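Local structure of glycosylation Associate Protein 1 (Streptococcus agalactiae serotype V, 6OYC) at residues T34-Q37 with M38-D42; D496-N499 with D500-G504. The protein probably serves the accessory Sec pathway, in complex with Gap2 and Gap3, in the secretion of glycosylated proteins, and belongs to the GT-B clan. One frame throughout, in Å; residues are numbered along the deposited sequence.

Contact 1. Residues T34-Q37 with M38-D42; sequences TINQ and MKMFD
With CG anti to the backbone N (chi1 -176°) and bends at the next two torsions, Met-38 folds its terminal methyl back toward Thr-34, where CE lies 4.1 Å from Thr-34 CG2; the two side chains run side by side in the same direction. Met-40 instead has CG between its backbone N and carbonyl carbon (chi1 59°), which sets Met-40 CG 3.2 Å from Gln-37 O, while the bend at chi3 brings CE to 3.7 Å from Asn-36 OD1. The frame is regular alpha-helix: Met-38 N donates to Thr-34 O at 2.8 Å, and three more i to i+4 bonds follow, ending with Phe-41 N to Gln-37 O at 3.0 Å. This helix, 33-43, packs against the parallel sheet of a Rossmann-like domain of the GT-B clan, Thr-34 and Met-38 resting on Leu-50 and Phe-41 meeting Phe-2 and Phe-4 edge-to-face. Gln-37 O also lies at the edge of the Phe-41 ring near its plane, 3.1 Å from CD1. Of the buried amide nitrogens, Asn-36 ND2 is hydrogen-bonded to Phe-303 O of a neighbouring loop and Gln-37 NE2 to Ser-254 OG of strand 250-255.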
loop_
_atom_site.group_PDB
_atom_site.type_symbol
_atom_site.label_atom_id
_atom_site.label_comp_id
_atom_site.label_asym_id
_atom_site.label_seq_id
_atom_site.Cartn_x
_atom_site.Cartn_y
_atom_site.Cartn_z
ATOM N N THR A 34 -6.311 7.912 -0.762
ATOM C CA THR A 34 -7.213 8.006 0.380
ATOM C C THR A 34 -6.444 8.264 1.667
ATOM O O THR A 34 -6.856 9.097 2.484
ATOM C CB THR A 34 -8.043 6.735 0.509
ATOM O OG1 THR A 34 -8.747 6.499 -0.712
ATOM C CG2 THR A 34 -9.044 6.858 1.674
ATOM N N ILE A 35 -5.333 7.548 1.875
ATOM C CA ILE A 35 -4.511 7.785 3.063
ATOM C C ILE A 35 -4.043 9.230 3.084
ATOM O O ILE A 35 -4.170 9.941 4.089
ATOM C CB ILE A 35 -3.306 6.824 3.094
ATOM C CG1 ILE A 35 -3.746 5.351 3.021
ATOM C CG2 ILE A 35 -2.393 7.168 4.287
ATOM C CD1 ILE A 35 -4.339 4.835 4.278
ATOM N N ASN A 36 -3.480 9.676 1.968
ATOM C CA ASN A 36 -2.953 11.027 1.894
ATOM C C ASN A 36 -4.040 12.055 2.191
ATOM O O ASN A 36 -3.818 12.999 2.961
ATOM C CB ASN A 36 -2.340 11.236 0.513
ATOM C CG ASN A 36 -2.075 12.678 0.222
ATOM O OD1 ASN A 36 -2.972 13.411 -0.211
ATOM N ND2 ASN A 36 -0.847 13.113 0.488
ATOM N N GLN A 37 -5.239 11.856 1.626
ATOM C CA GLN A 37 -6.304 12.841 1.774
ATOM C C GLN A 37 -6.911 12.807 3.167
ATOM O O GLN A 37 -7.261 13.856 3.718
ATOM C CB GLN A 37 -7.383 12.619 0.708
ATOM C CG GLN A 37 -6.894 13.026 -0.675
ATOM C CD GLN A 37 -7.625 12.342 -1.808
ATOM O OE1 GLN A 37 -8.744 11.845 -1.639
ATOM N NE2 GLN A 37 -7.002 12.328 -2.984
ATOM N N MET A 38 -7.063 11.623 3.756
ATOM C CA MET A 38 -7.647 11.617 5.093
ATOM C C MET A 38 -6.711 12.236 6.117
ATOM O O MET A 38 -7.176 12.868 7.073
ATOM C CB MET A 38 -8.004 10.210 5.529
ATOM C CG MET A 38 -8.701 10.211 6.878
ATOM S SD MET A 38 -9.888 8.875 6.953
ATOM C CE MET A 38 -9.148 7.867 5.676
ATOM N N LYS A 39 -5.399 12.056 5.938
ATOM C CA LYS A 39 -4.434 12.668 6.839
ATOM C C LYS A 39 -4.552 14.186 6.810
ATOM O O LYS A 39 -4.588 14.831 7.860
ATOM C CB LYS A 39 -3.010 12.232 6.472
ATOM C CG LYS A 39 -2.633 10.806 6.889
ATOM C CD LYS A 39 -1.880 10.766 8.230
ATOM C CE LYS A 39 -2.832 10.968 9.401
ATOM N NZ LYS A 39 -2.341 10.454 10.709
ATOM N N MET A 40 -4.628 14.772 5.611
ATOM C CA MET A 40 -4.645 16.226 5.518
ATOM C C MET A 40 -5.984 16.806 5.946
ATOM O O MET A 40 -6.028 17.922 6.480
ATOM C CB MET A 40 -4.291 16.680 4.106
ATOM C CG MET A 40 -5.190 16.171 3.029
ATOM S SD MET A 40 -5.224 17.382 1.689
ATOM C CE MET A 40 -3.837 16.897 0.696
ATOM N N PHE A 41 -7.081 16.075 5.741
ATOM C CA PHE A 41 -8.329 16.524 6.342
ATOM C C PHE A 41 -8.247 16.459 7.859
ATOM O O PHE A 41 -8.832 17.306 8.542
ATOM C CB PHE A 41 -9.511 15.706 5.815
ATOM C CG PHE A 41 -10.036 16.211 4.509
ATOM C CD1 PHE A 41 -9.249 16.164 3.376
ATOM C CD2 PHE A 41 -11.295 16.786 4.422
ATOM C CE1 PHE A 41 -9.711 16.654 2.175
ATOM C CE2 PHE A 41 -11.766 17.284 3.219
ATOM C CZ PHE A 41 -10.983 17.210 2.092
ATOM N N ASP A 42 -7.510 15.477 8.392
ATOM C CA ASP A 42 -7.277 15.387 9.833
ATOM C C ASP A 42 -6.440 16.562 10.327
ATOM O O ASP A 42 -6.822 17.251 11.281
ATOM C CB ASP A 42 -6.571 14.067 10.174
ATOM C CG ASP A 42 -7.538 12.897 10.297
ATOM O OD1 ASP A 42 -8.740 13.095 10.019
ATOM O OD2 ASP A 42 -7.097 11.787 10.677
#

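Contact 2. Residues D496-N499 with D500-G504; sequences DKIN and DYTGG
Ile-498 O gathers the tight side of this helical turn: Thr-502 N donates to it at 3.1 Å, lying in the carbonyl plane, and Thr-502 OG1 adds a weak bond at 3.4 Å. Thr-502 OG1 sits between its backbone N and carbonyl carbon (chi1 36°), which turns it back to 3.2 Å from Asn-499 CA and 4.0 Å from Ile-498 CG2. The ring of Tyr-501 leads away from this turn toward helix 33-43, where it touches Lys-39, Met-40 and Tyr-43. These residues form the C-terminal end of helix 484-502, where i to i+3 and i to i+4 bonding mix; Gly-503 N still donates to Asn-499 O at 2.8 Å. Gly-504 then leaves helical geometry with a positive phi of 92° and also takes the N-cap position of helix 505-512. The solvent side is looser. There Asp-500 N reaches Lys-497 O only in a weak bond at 3.4 Å, and the carboxylate of Asp-500 stays 5.9 Å from Lys-497 NZ, measured from OD1, a separation without direct charge contact; Lys-497 makes its cation-pi contact with Tyr-493.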
loop_
_atom_site.group_PDB
_atom_site.type_symbol
_atom_site.label_atom_id
_atom_site.label_comp_id
_atom_site.label_asym_id
_atom_site.label_seq_id
_atom_site.Cartn_x
_atom_site.Cartn_y
_atom_site.Cartn_z
ATOM N N ASP A 496 8.656 23.442 2.392
ATOM C CA ASP A 496 7.626 24.383 2.002
ATOM C C ASP A 496 6.510 23.700 1.222
ATOM O O ASP A 496 5.333 23.942 1.486
ATOM C CB ASP A 496 8.228 25.543 1.199
ATOM C CG ASP A 496 9.330 26.245 1.947
ATOM O OD1 ASP A 496 10.301 26.740 1.331
ATOM O OD2 ASP A 496 9.181 26.338 3.186
ATOM N N LYS A 497 6.860 22.874 0.244
ATOM C CA LYS A 497 5.855 22.059 -0.432
ATOM C C LYS A 497 5.059 21.213 0.566
ATOM O O LYS A 497 3.834 21.065 0.445
ATOM C CB LYS A 497 6.535 21.174 -1.494
ATOM C CG LYS A 497 7.005 21.955 -2.714
ATOM C CD LYS A 497 6.585 21.297 -4.024
ATOM C CE LYS A 497 6.291 22.365 -5.077
ATOM N NZ LYS A 497 7.219 23.541 -4.981
ATOM N N ILE A 498 5.744 20.659 1.560
ATOM C CA ILE A 498 5.084 19.893 2.612
ATOM C C ILE A 498 3.945 20.695 3.233
ATOM O O ILE A 498 2.851 20.168 3.477
ATOM C CB ILE A 498 6.128 19.469 3.671
ATOM C CG1 ILE A 498 6.932 18.244 3.190
ATOM C CG2 ILE A 498 5.484 19.250 5.046
ATOM C CD1 ILE A 498 6.139 16.970 3.054
ATOM N N ASN A 499 4.167 21.992 3.467
ATOM C CA ASN A 499 3.259 22.755 4.318
ATOM C C ASN A 499 1.978 23.180 3.613
ATOM O O ASN A 499 0.977 23.432 4.288
ATOM C CB ASN A 499 3.993 23.962 4.893
ATOM C CG ASN A 499 5.169 23.554 5.768
ATOM O OD1 ASN A 499 5.302 22.380 6.149
ATOM N ND2 ASN A 499 6.034 24.512 6.085
ATOM N N ASP A 500 1.957 23.234 2.281
ATOM C CA ASP A 500 0.675 23.408 1.609
ATOM C C ASP A 500 -0.288 22.288 1.975
ATOM O O ASP A 500 -1.505 22.447 1.833
ATOM C CB ASP A 500 0.866 23.462 0.090
ATOM C CG ASP A 500 1.978 24.407 -0.325
ATOM O OD1 ASP A 500 2.626 24.152 -1.367
ATOM O OD2 ASP A 500 2.206 25.408 0.393
ATOM N N TYR A 501 0.251 21.177 2.475
ATOM C CA TYR A 501 -0.435 19.949 2.839
ATOM C C TYR A 501 -0.694 19.831 4.338
ATOM O O TYR A 501 -1.757 19.361 4.738
ATOM C CB TYR A 501 0.411 18.764 2.346
ATOM C CG TYR A 501 -0.016 17.392 2.794
ATOM C CD1 TYR A 501 0.524 16.803 3.934
ATOM C CD2 TYR A 501 -0.935 16.667 2.056
ATOM C CE1 TYR A 501 0.136 15.537 4.330
ATOM C CE2 TYR A 501 -1.334 15.406 2.445
ATOM C CZ TYR A 501 -0.786 14.841 3.573
ATOM O OH TYR A 501 -1.188 13.581 3.931
ATOM N N THR A 502 0.254 20.239 5.189
ATOM C CA THR A 502 -0.003 20.238 6.629
ATOM C C THR A 502 -0.781 21.467 7.086
ATOM O O THR A 502 -1.474 21.406 8.105
ATOM C CB THR A 502 1.299 20.169 7.425
ATOM O OG1 THR A 502 2.314 20.924 6.752
ATOM C CG2 THR A 502 1.746 18.734 7.588
ATOM N N GLY A 503 -0.672 22.575 6.366
ATOM C CA GLY A 503 -1.200 23.845 6.795
ATOM C C GLY A 503 -2.666 24.066 6.545
ATOM O O GLY A 503 -3.210 25.056 7.037
ATOM N N GLY A 504 -3.321 23.179 5.794
ATOM C CA GLY A 504 -4.747 23.252 5.577
ATOM C C GLY A 504 -5.178 24.020 4.351
ATOM O O GLY A 504 -6.362 23.972 3.996
#

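In the fold
Contact 1 is core and contact 2 largely surface: seven of eight touching residues are buried in 34-42, whereas five of eight are exposed in 496-504. Each lies within a single helix, 33-43 or 484-502, their centres about 12 Å apart. Tyr-501 joins them, its OH 2.9 Å from Asn-36 O, a probable hydrogen bond to a carbonyl that also accepts from its own helix, with Lys-39 CB 3.4 Å from that same OH. Chemistry follows position: uninterrupted i to i+4 bonding with methionine and aromatic packing where helix 33-43 is buried against the parallel sheet, against mixed, partly weak bonding and charged side chains near the end of helix 484-502, where the chain turns into 505-512, which itself packs on Met-40 and Phe-41.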